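Local coordinates for clavulanic acid biosynthesis oligopeptide binding protein 2 (Streptomyces clavuligerus, PDB 2WOL) that probably binds peptides or related solutes as an extracellular solute-binding protein of the clavulanic acid biosynthesis pathway, at residues 65-70 and 99-104; 77-82 and 545-550; 178-183 and 496-501; 183-188 and 457-462. All coordinates share one frame; numbering follows the deposited sequence.

Overall arrangement
The four contacts form a connected cluster in which interaction 4 has the central place: its centre lies about 11 Å from those of interactions 2 and 3 and about 14 Å from that of interaction 1. Along the chain, interaction 4 is nested inside the loop closed by interaction 3, and interaction 3 inside that closed by interaction 2, whereas interactions 1 and 2 alternate their segments. Phe183 is shared by interactions 3 and 4. Tyr70 OH to His185 ND1 links interactions 1 and 4. Interactions 3 and 4 join residues 178-188 to helices that follow strand 448-453, so they probably bridge the two lobes characteristic of solute-binding proteins.

Interaction 1: residues 65-70 and 99-104; sequences RTLMAY and WTYRLR
Tyr101, whose ring is met by Leu67 and Met68, is tethered at its hydroxyl by a hydrogen bond to Asp184 OD1. Leu67 CD1 sits over one face, 4.1 Å from the Tyr101 ring centroid and 22° off the normal, which meets the geometry of a CH-pi contact; it is displaced toward the rim at Tyr101 CG. The second branch, Leu67 CD2, turns the other way and meets Leu103 CD1 at 3.8 Å, so one leucine bridges two residues of 99-104. Met68 crosses the tyrosine at about a right angle. The bend at chi2 (-68°) places SD at the ring edge, 5.3 Å from the Tyr101 centroid, while Met68 CG approaches Tyr101 CE2 to 3.7 Å. At the far end Arg65 NH2 lies 4.0 Å from Arg104 CD. The Arg65 guanidinium is occupied by a salt bridge from NE to Asp84 and a bond from NH2 to Thr238 O, which would offset its nearness to the second arginine. The result is a buried apolar seam with a Met-aromatic contact, joining the two-stranded antiparallel sheet of 68-69 and 82-83 to strand 98-102 of a four-stranded antiparallel sheet.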
loop_
_atom_site.group_PDB
_atom_site.type_symbol
_atom_site.label_atom_id
_atom_site.label_comp_id
_atom_site.label_asym_id
_atom_site.label_seq_id
_atom_site.Cartn_x
_atom_site.Cartn_y
_atom_site.Cartn_z
ATOM N N ARG A 65 6.084 -6.752 -16.892
ATOM C CA ARG A 65 4.738 -6.407 -17.301
ATOM C C ARG A 65 3.739 -7.363 -16.659
ATOM O O ARG A 65 4.111 -8.429 -16.164
ATOM C CB ARG A 65 4.626 -6.436 -18.823
ATOM C CG ARG A 65 5.547 -5.445 -19.520
ATOM C CD ARG A 65 5.413 -5.536 -21.027
ATOM N NE ARG A 65 4.094 -5.119 -21.487
ATOM C CZ ARG A 65 3.748 -5.001 -22.766
ATOM N NH1 ARG A 65 4.625 -5.273 -23.723
ATOM N NH2 ARG A 65 2.523 -4.610 -23.090
ATOM N N THR A 66 2.472 -6.965 -16.663
ATOM C CA THR A 66 1.394 -7.741 -16.063
ATOM C C THR A 66 0.202 -7.690 -17.018
ATOM O O THR A 66 0.228 -6.931 -17.989
ATOM C CB THR A 66 1.011 -7.171 -14.677
ATOM O OG1 THR A 66 0.935 -5.742 -14.760
ATOM C CG2 THR A 66 2.058 -7.536 -13.628
ATOM N N LEU A 67 -0.828 -8.493 -16.772
ATOM C CA LEU A 67 -2.013 -8.470 -17.639
ATOM C C LEU A 67 -2.613 -7.073 -17.683
ATOM O O LEU A 67 -2.918 -6.545 -18.765
ATOM C CB LEU A 67 -3.060 -9.491 -17.185
ATOM C CG LEU A 67 -2.749 -10.965 -17.459
ATOM C CD1 LEU A 67 -3.743 -11.844 -16.725
ATOM C CD2 LEU A 67 -2.764 -11.272 -18.952
ATOM N N MET A 68 -2.766 -6.490 -16.495
ATOM C CA MET A 68 -3.279 -5.137 -16.314
ATOM C C MET A 68 -2.222 -4.335 -15.574
ATOM O O MET A 68 -1.420 -4.903 -14.843
ATOM C CB MET A 68 -4.563 -5.161 -15.483
ATOM C CG MET A 68 -5.660 -6.056 -16.047
ATOM S SD MET A 68 -6.335 -5.419 -17.598
ATOM C CE MET A 68 -7.147 -3.923 -17.030
ATOM N N ALA A 69 -2.212 -3.021 -15.764
ATOM C CA ALA A 69 -1.273 -2.159 -15.044
ATOM C C ALA A 69 -1.904 -0.811 -14.770
ATOM O O ALA A 69 -2.768 -0.365 -15.521
ATOM C CB ALA A 69 0.018 -1.984 -15.838
ATOM N N TYR A 70 -1.477 -0.153 -13.697
ATOM C CA TYR A 70 -1.935 1.213 -13.467
ATOM C C TYR A 70 -1.379 2.109 -14.571
ATOM O O TYR A 70 -0.189 2.052 -14.880
ATOM C CB TYR A 70 -1.596 1.686 -12.046
ATOM C CG TYR A 70 -2.288 0.800 -11.039
ATOM C CD1 TYR A 70 -1.611 -0.258 -10.435
ATOM C CD2 TYR A 70 -3.643 0.972 -10.749
ATOM C CE1 TYR A 70 -2.255 -1.104 -9.542
ATOM C CE2 TYR A 70 -4.302 0.126 -9.859
ATOM C CZ TYR A 70 -3.597 -0.914 -9.263
ATOM O OH TYR A 70 -4.229 -1.767 -8.386
ATOM N N TRP A 99 -13.202 -14.454 -14.798
ATOM C CA TRP A 99 -12.440 -13.370 -15.396
ATOM C C TRP A 99 -11.559 -13.903 -16.510
ATOM O O TRP A 99 -10.722 -14.780 -16.287
ATOM C CB TRP A 99 -11.597 -12.681 -14.324
ATOM C CG TRP A 99 -12.413 -11.878 -13.369
ATOM C CD1 TRP A 99 -13.253 -12.350 -12.401
ATOM C CD2 TRP A 99 -12.476 -10.452 -13.296
ATOM N NE1 TRP A 99 -13.834 -11.304 -11.724
ATOM C CE2 TRP A 99 -13.374 -10.127 -12.254
ATOM C CE3 TRP A 99 -11.853 -9.416 -14.002
ATOM C CZ2 TRP A 99 -13.668 -8.804 -11.906
ATOM C CZ3 TRP A 99 -12.141 -8.106 -13.657
ATOM C CH2 TRP A 99 -13.044 -7.811 -12.618
ATOM N N THR A 100 -11.761 -13.365 -17.710
ATOM C CA THR A 100 -11.052 -13.804 -18.903
ATOM C C THR A 100 -10.176 -12.683 -19.461
ATOM O O THR A 100 -10.610 -11.532 -19.562
ATOM C CB THR A 100 -12.063 -14.282 -19.977
ATOM O OG1 THR A 100 -12.873 -15.330 -19.431
ATOM C CG2 THR A 100 -11.359 -14.782 -21.229
ATOM N N TYR A 101 -8.938 -13.031 -19.810
ATOM C CA TYR A 101 -7.983 -12.104 -20.419
ATOM C C TYR A 101 -7.422 -12.698 -21.699
ATOM O O TYR A 101 -7.264 -13.920 -21.817
ATOM C CB TYR A 101 -6.823 -11.785 -19.462
ATOM C CG TYR A 101 -7.245 -11.124 -18.172
ATOM C CD1 TYR A 101 -7.670 -11.889 -17.088
ATOM C CD2 TYR A 101 -7.215 -9.735 -18.032
ATOM C CE1 TYR A 101 -8.062 -11.296 -15.895
ATOM C CE2 TYR A 101 -7.604 -9.127 -16.840
ATOM C CZ TYR A 101 -8.029 -9.918 -15.777
ATOM O OH TYR A 101 -8.427 -9.354 -14.585
ATOM N N ARG A 102 -7.116 -11.819 -22.647
ATOM C CA ARG A 102 -6.559 -12.211 -23.935
ATOM C C ARG A 102 -5.219 -11.518 -24.111
ATOM O O ARG A 102 -5.142 -10.289 -24.112
ATOM C CB ARG A 102 -7.538 -11.869 -25.066
ATOM C CG ARG A 102 -8.931 -12.404 -24.772
ATOM C CD ARG A 102 -9.969 -12.156 -25.856
ATOM N NE ARG A 102 -11.280 -12.548 -25.340
ATOM C CZ ARG A 102 -11.725 -13.803 -25.273
ATOM N NH1 ARG A 102 -10.980 -14.807 -25.721
ATOM N NH2 ARG A 102 -12.921 -14.053 -24.762
ATOM N N LEU A 103 -4.167 -12.317 -24.234
ATOM C CA LEU A 103 -2.802 -11.808 -24.251
ATOM C C LEU A 103 -2.372 -11.317 -25.624
ATOM O O LEU A 103 -2.745 -11.897 -26.652
ATOM C CB LEU A 103 -1.827 -12.883 -23.768
ATOM C CG LEU A 103 -1.689 -13.144 -22.267
ATOM C CD1 LEU A 103 -2.873 -13.934 -21.715
ATOM C CD2 LEU A 103 -0.384 -13.887 -22.004
ATOM N N ARG A 104 -1.581 -10.247 -25.634
ATOM C CA ARG A 104 -0.909 -9.789 -26.850
ATOM C C ARG A 104 0.018 -10.886 -27.373
ATOM O O ARG A 104 0.633 -11.614 -26.592
ATOM C CB ARG A 104 -0.108 -8.516 -26.577
ATOM C CG ARG A 104 -0.951 -7.294 -26.269
ATOM C CD ARG A 104 -0.072 -6.172 -25.750
ATOM N NE ARG A 104 -0.784 -4.902 -25.672
ATOM C CZ ARG A 104 -0.880 -4.031 -26.674
ATOM N NH1 ARG A 104 -0.308 -4.283 -27.845
ATOM N NH2 ARG A 104 -1.548 -2.898 -26.504
#

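Interaction 2: residues 77-82 and 545-550; sequences AGLVPA and HPAFGL
A 3-10 turn at residues 77-79 packs against the turn joining strands 544-545 and 550-551, bringing Gly78 and Leu79 up to His545, Pro546 and Ala547. The backbones approach closely, with Leu79 CA and Ala547 CA 5.3 Å apart. Gly78 presents its main chain alone: its CA lies 3.9 Å from Pro546 CG, and its carbonyl points at the imidazole edge, where Gly78 O is 3.1 Å from His545 CE1 and near the ring plane. Leu79 reaches across with one methyl, CD2, which rests 3.4 Å from Pro546 O and 3.8 Å from Pro546 CB, the two side chains meeting at a slant. Within the second turn, His545 O accepts from both Phe548 N and Gly549 N, tightening the loop. With its CG trans to the backbone N (chi1 -162°), His545 directs its ring back along its own turn, and Ala547 N donates to ND1 at 3.0 Å, only 8° out of the ring plane. NE2 is hydrogen-bonded to Pro71 O. An accepting ND1 together with a carbonyl partner at NE2 is consistent with a neutral imidazole protonated at NE2, and the in-plane approach of Gly78 O to CE1 suggests a weak, polarised C-H to oxygen attraction.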
loop_
_atom_site.group_PDB
_atom_site.type_symbol
_atom_site.label_atom_id
_atom_site.label_comp_id
_atom_site.label_asym_id
_atom_site.label_seq_id
_atom_site.Cartn_x
_atom_site.Cartn_y
_atom_site.Cartn_z
ATOM N N ALA A 77 -7.773 8.576 -13.231
ATOM C CA ALA A 77 -7.694 7.378 -14.074
ATOM C C ALA A 77 -6.505 6.494 -13.706
ATOM O O ALA A 77 -6.506 5.294 -13.990
ATOM C CB ALA A 77 -7.649 7.749 -15.553
ATOM N N GLY A 78 -5.499 7.088 -13.063
ATOM C CA GLY A 78 -4.351 6.330 -12.560
ATOM C C GLY A 78 -4.719 5.232 -11.575
ATOM O O GLY A 78 -3.941 4.304 -11.361
ATOM N N LEU A 79 -5.912 5.332 -10.987
ATOM C CA LEU A 79 -6.394 4.354 -10.010
ATOM C C LEU A 79 -7.095 3.162 -10.657
ATOM O O LEU A 79 -7.423 2.192 -9.975
ATOM C CB LEU A 79 -7.348 5.017 -9.013
ATOM C CG LEU A 79 -6.809 6.243 -8.273
ATOM C CD1 LEU A 79 -7.947 7.002 -7.603
ATOM C CD2 LEU A 79 -5.768 5.826 -7.259
ATOM N N VAL A 80 -7.324 3.236 -11.966
ATOM C CA VAL A 80 -8.084 2.200 -12.668
ATOM C C VAL A 80 -7.138 1.372 -13.542
ATOM O O VAL A 80 -6.564 1.897 -14.498
ATOM C CB VAL A 80 -9.239 2.818 -13.510
ATOM C CG1 VAL A 80 -10.068 1.731 -14.188
ATOM C CG2 VAL A 80 -10.131 3.703 -12.635
ATOM N N PRO A 81 -6.959 0.077 -13.210
ATOM C CA PRO A 81 -6.047 -0.756 -14.005
ATOM C C PRO A 81 -6.396 -0.733 -15.497
ATOM O O PRO A 81 -7.575 -0.788 -15.862
ATOM C CB PRO A 81 -6.238 -2.156 -13.412
ATOM C CG PRO A 81 -6.721 -1.906 -12.009
ATOM C CD PRO A 81 -7.576 -0.676 -12.102
ATOM N N ALA A 82 -5.363 -0.616 -16.326
ATOM C CA ALA A 82 -5.495 -0.537 -17.780
ATOM C C ALA A 82 -4.831 -1.755 -18.433
ATOM O O ALA A 82 -3.956 -2.374 -17.827
ATOM C CB ALA A 82 -4.854 0.756 -18.284
ATOM N N HIS A 545 2.220 9.163 -8.599
ATOM C CA HIS A 545 1.217 8.234 -9.085
ATOM C C HIS A 545 0.133 8.055 -8.024
ATOM O O HIS A 545 0.440 7.687 -6.889
ATOM C CB HIS A 545 1.799 6.880 -9.474
ATOM C CG HIS A 545 0.877 6.095 -10.348
ATOM N ND1 HIS A 545 -0.322 5.592 -9.890
ATOM C CD2 HIS A 545 0.935 5.798 -11.667
ATOM C CE1 HIS A 545 -0.952 4.994 -10.888
ATOM N NE2 HIS A 545 -0.210 5.106 -11.976
ATOM N N PRO A 546 -1.136 8.317 -8.391
ATOM C CA PRO A 546 -2.206 8.267 -7.390
ATOM C C PRO A 546 -2.430 6.891 -6.752
ATOM O O PRO A 546 -2.967 6.813 -5.649
ATOM C CB PRO A 546 -3.451 8.708 -8.173
ATOM C CG PRO A 546 -3.126 8.459 -9.593
ATOM C CD PRO A 546 -1.647 8.677 -9.728
ATOM N N ALA A 547 -2.026 5.823 -7.433
ATOM C CA ALA A 547 -2.160 4.476 -6.876
ATOM C C ALA A 547 -1.057 4.121 -5.876
ATOM O O ALA A 547 -1.166 3.120 -5.162
ATOM C CB ALA A 547 -2.229 3.436 -7.994
ATOM N N PHE A 548 -0.003 4.939 -5.820
ATOM C CA PHE A 548 1.184 4.634 -5.013
ATOM C C PHE A 548 1.497 5.683 -3.944
ATOM O O PHE A 548 2.077 5.353 -2.904
ATOM C CB PHE A 548 2.416 4.476 -5.911
ATOM C CG PHE A 548 2.416 3.227 -6.750
ATOM C CD1 PHE A 548 1.770 3.199 -7.983
ATOM C CD2 PHE A 548 3.095 2.092 -6.325
ATOM C CE1 PHE A 548 1.777 2.051 -8.770
ATOM C CE2 PHE A 548 3.113 0.936 -7.106
ATOM C CZ PHE A 548 2.454 0.917 -8.328
ATOM N N GLY A 549 1.150 6.943 -4.211
ATOM C CA GLY A 549 1.563 8.055 -3.344
ATOM C C GLY A 549 3.046 8.357 -3.493
ATOM O O GLY A 549 3.625 9.099 -2.697
ATOM N N LEU A 550 3.646 7.765 -4.526
ATOM C CA LEU A 550 5.065 7.889 -4.849
ATOM C C LEU A 550 5.183 8.278 -6.314
ATOM O O LEU A 550 4.296 7.980 -7.104
ATOM C CB LEU A 550 5.775 6.543 -4.653
ATOM C CG LEU A 550 5.792 5.883 -3.274
ATOM C CD1 LEU A 550 6.361 4.479 -3.343
ATOM C CD2 LEU A 550 6.574 6.712 -2.284
#

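Interaction 3: residues 178-183 and 496-501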
loop_
_atom_site.group_PDB
_atom_site.type_symbol
_atom_site.label_atom_id
_atom_site.label_comp_id
_atom_site.label_asym_id
_atom_site.label_seq_id
_atom_site.Cartn_x
_atom_site.Cartn_y
_atom_site.Cartn_z
ATOM N N ARG A 178 -15.603 -17.095 -5.452
ATOM C CA ARG A 178 -16.614 -16.125 -5.036
ATOM C C ARG A 178 -16.504 -14.903 -5.946
ATOM O O ARG A 178 -15.466 -14.705 -6.577
ATOM C CB ARG A 178 -16.398 -15.723 -3.569
ATOM C CG ARG A 178 -15.067 -15.016 -3.294
ATOM C CD ARG A 178 -14.586 -15.221 -1.863
ATOM N NE ARG A 178 -14.277 -16.626 -1.592
ATOM C CZ ARG A 178 -13.548 -17.063 -0.568
ATOM N NH1 ARG A 178 -13.027 -16.210 0.305
ATOM N NH2 ARG A 178 -13.339 -18.364 -0.418
ATOM N N PRO A 179 -17.573 -14.086 -6.037
ATOM C CA PRO A 179 -17.458 -12.858 -6.823
ATOM C C PRO A 179 -16.371 -11.939 -6.261
ATOM O O PRO A 179 -16.227 -11.822 -5.043
ATOM C CB PRO A 179 -18.837 -12.209 -6.667
ATOM C CG PRO A 179 -19.747 -13.333 -6.319
ATOM C CD PRO A 179 -18.921 -14.238 -5.462
ATOM N N PHE A 180 -15.605 -11.315 -7.150
ATOM C CA PHE A 180 -14.571 -10.379 -6.730
ATOM C C PHE A 180 -14.450 -9.221 -7.715
ATOM O O PHE A 180 -13.791 -9.333 -8.751
ATOM C CB PHE A 180 -13.220 -11.083 -6.530
ATOM C CG PHE A 180 -12.227 -10.256 -5.765
ATOM C CD1 PHE A 180 -12.324 -10.149 -4.382
ATOM C CD2 PHE A 180 -11.214 -9.568 -6.422
ATOM C CE1 PHE A 180 -11.430 -9.373 -3.662
ATOM C CE2 PHE A 180 -10.312 -8.792 -5.709
ATOM C CZ PHE A 180 -10.422 -8.693 -4.326
ATOM N N SER A 181 -15.080 -8.102 -7.359
ATOM C CA SER A 181 -15.173 -6.925 -8.223
ATOM C C SER A 181 -13.810 -6.363 -8.642
ATOM O O SER A 181 -13.679 -5.777 -9.716
ATOM C CB SER A 181 -15.995 -5.822 -7.537
ATOM O OG SER A 181 -15.427 -5.455 -6.289
ATOM N N ASP A 182 -12.801 -6.560 -7.795
ATOM C CA ASP A 182 -11.512 -5.879 -7.953
ATOM C C ASP A 182 -10.409 -6.724 -8.601
ATOM O O ASP A 182 -9.221 -6.448 -8.410
ATOM C CB ASP A 182 -11.043 -5.332 -6.595
ATOM C CG ASP A 182 -12.008 -4.310 -6.002
ATOM O OD1 ASP A 182 -12.936 -3.853 -6.711
ATOM O OD2 ASP A 182 -11.828 -3.962 -4.819
ATOM N N PHE A 183 -10.787 -7.730 -9.387
ATOM C CA PHE A 183 -9.786 -8.673 -9.896
ATOM C C PHE A 183 -8.714 -8.059 -10.814
ATOM O O PHE A 183 -7.554 -8.485 -10.784
ATOM C CB PHE A 183 -10.444 -9.892 -10.548
ATOM C CG PHE A 183 -9.540 -11.092 -10.633
ATOM C CD1 PHE A 183 -9.259 -11.851 -9.496
ATOM C CD2 PHE A 183 -8.965 -11.460 -11.844
ATOM C CE1 PHE A 183 -8.421 -12.950 -9.561
ATOM C CE2 PHE A 183 -8.130 -12.571 -11.923
ATOM C CZ PHE A 183 -7.860 -13.315 -10.782
ATOM N N GLU A 496 -21.646 -8.206 -0.547
ATOM C CA GLU A 496 -22.539 -7.583 -1.526
ATOM C C GLU A 496 -21.798 -6.666 -2.503
ATOM O O GLU A 496 -22.059 -6.705 -3.707
ATOM C CB GLU A 496 -23.693 -6.836 -0.852
ATOM C CG GLU A 496 -24.796 -6.447 -1.832
ATOM C CD GLU A 496 -26.010 -5.819 -1.176
ATOM O OE1 GLU A 496 -26.158 -5.912 0.062
ATOM O OE2 GLU A 496 -26.825 -5.229 -1.921
ATOM N N THR A 497 -20.867 -5.857 -1.994
ATOM C CA THR A 497 -20.084 -4.968 -2.862
ATOM C C THR A 497 -19.350 -5.752 -3.950
ATOM O O THR A 497 -19.269 -5.306 -5.093
ATOM C CB THR A 497 -19.047 -4.108 -2.084
ATOM O OG1 THR A 497 -17.970 -4.930 -1.616
ATOM C CG2 THR A 497 -19.684 -3.370 -0.913
ATOM N N LEU A 498 -18.846 -6.930 -3.585
ATOM C CA LEU A 498 -18.003 -7.732 -4.473
ATOM C C LEU A 498 -18.715 -8.270 -5.717
ATOM O O LEU A 498 -18.059 -8.562 -6.720
ATOM C CB LEU A 498 -17.320 -8.863 -3.699
ATOM C CG LEU A 498 -16.241 -8.414 -2.705
ATOM C CD1 LEU A 498 -15.772 -9.579 -1.851
ATOM C CD2 LEU A 498 -15.062 -7.745 -3.410
ATOM N N HIS A 499 -20.042 -8.387 -5.655
ATOM C CA HIS A 499 -20.834 -8.790 -6.826
ATOM C C HIS A 499 -21.690 -7.663 -7.410
ATOM O O HIS A 499 -22.425 -7.878 -8.379
ATOM C CB HIS A 499 -21.699 -10.022 -6.524
ATOM C CG HIS A 499 -22.850 -9.751 -5.604
ATOM N ND1 HIS A 499 -22.926 -10.279 -4.334
ATOM C CD2 HIS A 499 -23.977 -9.019 -5.774
ATOM C CE1 HIS A 499 -24.047 -9.880 -3.760
ATOM N NE2 HIS A 499 -24.701 -9.112 -4.612
ATOM N N THR A 500 -21.603 -6.472 -6.821
ATOM C CA THR A 500 -22.355 -5.318 -7.310
ATOM C C THR A 500 -21.612 -4.698 -8.492
ATOM O O THR A 500 -20.482 -4.226 -8.349
ATOM C CB THR A 500 -22.613 -4.274 -6.188
ATOM O OG1 THR A 500 -23.351 -4.891 -5.125
ATOM C CG2 THR A 500 -23.410 -3.084 -6.709
ATOM N N THR A 501 -22.254 -4.719 -9.658
ATOM C CA THR A 501 -21.638 -4.225 -10.892
ATOM C C THR A 501 -21.632 -2.700 -10.963
ATOM O O THR A 501 -20.657 -2.107 -11.429
ATOM C CB THR A 501 -22.328 -4.794 -12.156
ATOM O OG1 THR A 501 -23.716 -4.433 -12.151
ATOM C CG2 THR A 501 -22.199 -6.311 -12.209
HETATM O O HOH W 1 -15.986 -4.084 -3.487
#
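Leu498, near the end of helix 488-499, is the residue most buried by this contact, and Pro179 and Ser181 close on it from the 178-183 loop, which ends in a type I beta turn from Phe180 to Phe183. Ser181 CA and Leu498 CA are only 4.8 Å apart. Leu498 CB faces Pro179 O at 3.4 Å, while its CD2 branch touches both Ser181 OG and the Phe180 ring, 3.8 Å from Phe180 CD1. The Pro179 ring runs alongside His499, pointing the same way, with Pro179 CB 3.6 Å from His499 CB. The serine hydroxyl, held between its own N and carbonyl carbon by chi1 of 58°, donates to Asp182 OD1 from well above the carboxylate plane. A water donates to Ser181 OG at 3.2 Å and also to Thr497 OG1, which is itself bonded to Ile494 O. Ser181 OG is thus both donor and acceptor: the contact mixes side-chain packing on Leu498 with close main-chain approaches, and a water links Ser181 OG to Thr497 OG1.

Interaction 4: residues 183-188 and 457-462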
loop_
_atom_site.group_PDB
_atom_site.type_symbol
_atom_site.label_atom_id
_atom_site.label_comp_id
_atom_site.label_asym_id
_atom_site.label_seq_id
_atom_site.Cartn_x
_atom_site.Cartn_y
_atom_site.Cartn_z
ATOM N N PHE A 183 -10.787 -7.730 -9.387
ATOM C CA PHE A 183 -9.786 -8.673 -9.896
ATOM C C PHE A 183 -8.714 -8.059 -10.814
ATOM O O PHE A 183 -7.554 -8.485 -10.784
ATOM C CB PHE A 183 -10.444 -9.892 -10.548
ATOM C CG PHE A 183 -9.540 -11.092 -10.633
ATOM C CD1 PHE A 183 -9.259 -11.851 -9.496
ATOM C CD2 PHE A 183 -8.965 -11.460 -11.844
ATOM C CE1 PHE A 183 -8.421 -12.950 -9.561
ATOM C CE2 PHE A 183 -8.130 -12.571 -11.923
ATOM C CZ PHE A 183 -7.860 -13.315 -10.782
ATOM N N ASP A 184 -9.082 -7.057 -11.617
ATOM C CA ASP A 184 -8.095 -6.372 -12.462
ATOM C C ASP A 184 -6.936 -5.812 -11.621
ATOM O O ASP A 184 -5.796 -5.732 -12.085
ATOM C CB ASP A 184 -8.731 -5.219 -13.249
ATOM C CG ASP A 184 -9.344 -5.653 -14.582
ATOM O OD1 ASP A 184 -9.111 -6.794 -15.055
ATOM O OD2 ASP A 184 -10.055 -4.815 -15.175
ATOM N N HIS A 185 -7.246 -5.406 -10.391
ATOM C CA HIS A 185 -6.233 -4.892 -9.469
ATOM C C HIS A 185 -5.242 -5.970 -9.072
ATOM O O HIS A 185 -4.036 -5.723 -9.018
ATOM C CB HIS A 185 -6.878 -4.292 -8.223
ATOM C CG HIS A 185 -7.599 -3.011 -8.486
ATOM N ND1 HIS A 185 -6.983 -1.781 -8.400
ATOM C CD2 HIS A 185 -8.881 -2.768 -8.848
ATOM C CE1 HIS A 185 -7.857 -0.833 -8.688
ATOM N NE2 HIS A 185 -9.017 -1.406 -8.963
ATOM N N LEU A 186 -5.753 -7.171 -8.810
ATOM C CA LEU A 186 -4.889 -8.299 -8.476
ATOM C C LEU A 186 -3.993 -8.668 -9.652
ATOM O O LEU A 186 -2.846 -9.067 -9.459
ATOM C CB LEU A 186 -5.708 -9.504 -8.010
ATOM C CG LEU A 186 -6.635 -9.304 -6.803
ATOM C CD1 LEU A 186 -7.198 -10.644 -6.360
ATOM C CD2 LEU A 186 -5.954 -8.590 -5.623
ATOM N N MET A 187 -4.511 -8.497 -10.866
ATOM C CA MET A 187 -3.745 -8.796 -12.070
ATOM C C MET A 187 -2.728 -7.709 -12.408
ATOM O O MET A 187 -1.950 -7.863 -13.348
ATOM C CB MET A 187 -4.681 -9.059 -13.252
ATOM C CG MET A 187 -5.494 -10.346 -13.131
ATOM S SD MET A 187 -4.486 -11.838 -12.951
ATOM C CE MET A 187 -4.433 -12.079 -11.178
ATOM N N ALA A 188 -2.744 -6.619 -11.640
ATOM C CA ALA A 188 -1.807 -5.510 -11.817
ATOM C C ALA A 188 -0.637 -5.584 -10.835
ATOM O O ALA A 188 0.262 -4.740 -10.867
ATOM C CB ALA A 188 -2.539 -4.169 -11.678
ATOM N N PHE A 457 -4.086 -2.386 -2.800
ATOM C CA PHE A 457 -4.626 -1.907 -4.080
ATOM C C PHE A 457 -5.681 -0.823 -3.809
ATOM O O PHE A 457 -6.380 -0.889 -2.794
ATOM C CB PHE A 457 -5.144 -3.054 -4.981
ATOM C CG PHE A 457 -5.997 -4.074 -4.269
ATOM C CD1 PHE A 457 -7.388 -4.007 -4.344
ATOM C CD2 PHE A 457 -5.410 -5.127 -3.564
ATOM C CE1 PHE A 457 -8.184 -4.955 -3.702
ATOM C CE2 PHE A 457 -6.194 -6.076 -2.915
ATOM C CZ PHE A 457 -7.584 -5.992 -2.983
ATOM N N PRO A 458 -5.762 0.201 -4.683
ATOM C CA PRO A 458 -6.553 1.399 -4.374
ATOM C C PRO A 458 -8.066 1.264 -4.573
ATOM O O PRO A 458 -8.653 1.951 -5.417
ATOM C CB PRO A 458 -5.965 2.454 -5.317
ATOM C CG PRO A 458 -5.511 1.670 -6.497
ATOM C CD PRO A 458 -5.071 0.326 -5.982
ATOM N N THR A 459 -8.679 0.384 -3.785
ATOM C CA THR A 459 -10.129 0.228 -3.777
ATOM C C THR A 459 -10.613 0.166 -2.340
ATOM O O THR A 459 -9.818 -0.025 -1.408
ATOM C CB THR A 459 -10.597 -1.073 -4.480
ATOM O OG1 THR A 459 -10.123 -2.209 -3.748
ATOM C CG2 THR A 459 -10.105 -1.139 -5.922
ATOM N N GLU A 460 -11.924 0.308 -2.165
ATOM C CA GLU A 460 -12.533 0.200 -0.845
ATOM C C GLU A 460 -12.293 -1.171 -0.210
ATOM O O GLU A 460 -12.025 -1.259 0.992
ATOM C CB GLU A 460 -14.028 0.509 -0.903
ATOM C CG GLU A 460 -14.359 1.976 -1.133
ATOM C CD GLU A 460 -14.427 2.355 -2.603
ATOM O OE1 GLU A 460 -13.897 1.609 -3.453
ATOM O OE2 GLU A 460 -15.016 3.409 -2.910
ATOM N N TYR A 461 -12.373 -2.234 -1.014
ATOM C CA TYR A 461 -12.070 -3.565 -0.500
ATOM C C TYR A 461 -10.626 -3.646 -0.022
ATOM O O TYR A 461 -10.363 -4.070 1.101
ATOM C CB TYR A 461 -12.340 -4.680 -1.522
ATOM C CG TYR A 461 -12.098 -6.037 -0.901
ATOM C CD1 TYR A 461 -13.119 -6.701 -0.225
ATOM C CD2 TYR A 461 -10.832 -6.631 -0.937
ATOM C CE1 TYR A 461 -12.899 -7.934 0.383
ATOM C CE2 TYR A 461 -10.601 -7.861 -0.335
ATOM C CZ TYR A 461 -11.638 -8.507 0.323
ATOM O OH TYR A 461 -11.405 -9.721 0.922
ATOM N N GLY A 462 -9.695 -3.241 -0.885
ATOM C CA GLY A 462 -8.279 -3.257 -0.544
ATOM C C GLY A 462 -7.982 -2.465 0.715
ATOM O O GLY A 462 -7.176 -2.883 1.545
#
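Thr459 and His185 approach from opposite directions, the threonine methyl coming down on one face of the imidazole. CG2 of Thr459 is 3.5 Å from the His185 centroid and 24° off the normal, a CH-pi contact; it leans toward the rim, lying 3.2 Å from His185 NE2, a tight fit. Pro458 CD adds a contact at 3.7 Å to His185 ND1. Beside this, Leu186 CD2 stands over a face of the Phe457 ring, 4.2 Å from the Phe457 centroid, and Gly462 CA covers the opposite face, so the ring is sandwiched. Thr459 chi1 of 65° turns OG1 into the helix start, where it acts as the N-cap and accepts from Gly462 N at 3.1 Å with a nearly straight N-H (168°), leaving CG2 for the histidine; Asp182 OD2 is a second partner of OG1. An inverse gamma turn centred on Pro458, closed by Thr459 N to Phe457 O, shapes the approach to helix 460-468. Tyr70 OH and His185 ND1 are hydrogen-bonded, which fixes the rotation of the imidazole. Around the pair, helix 140-144 packs on Leu186, Trp510 of helix 503-520 backs Tyr461, and strand 98-102 lies against Phe183 and Met187.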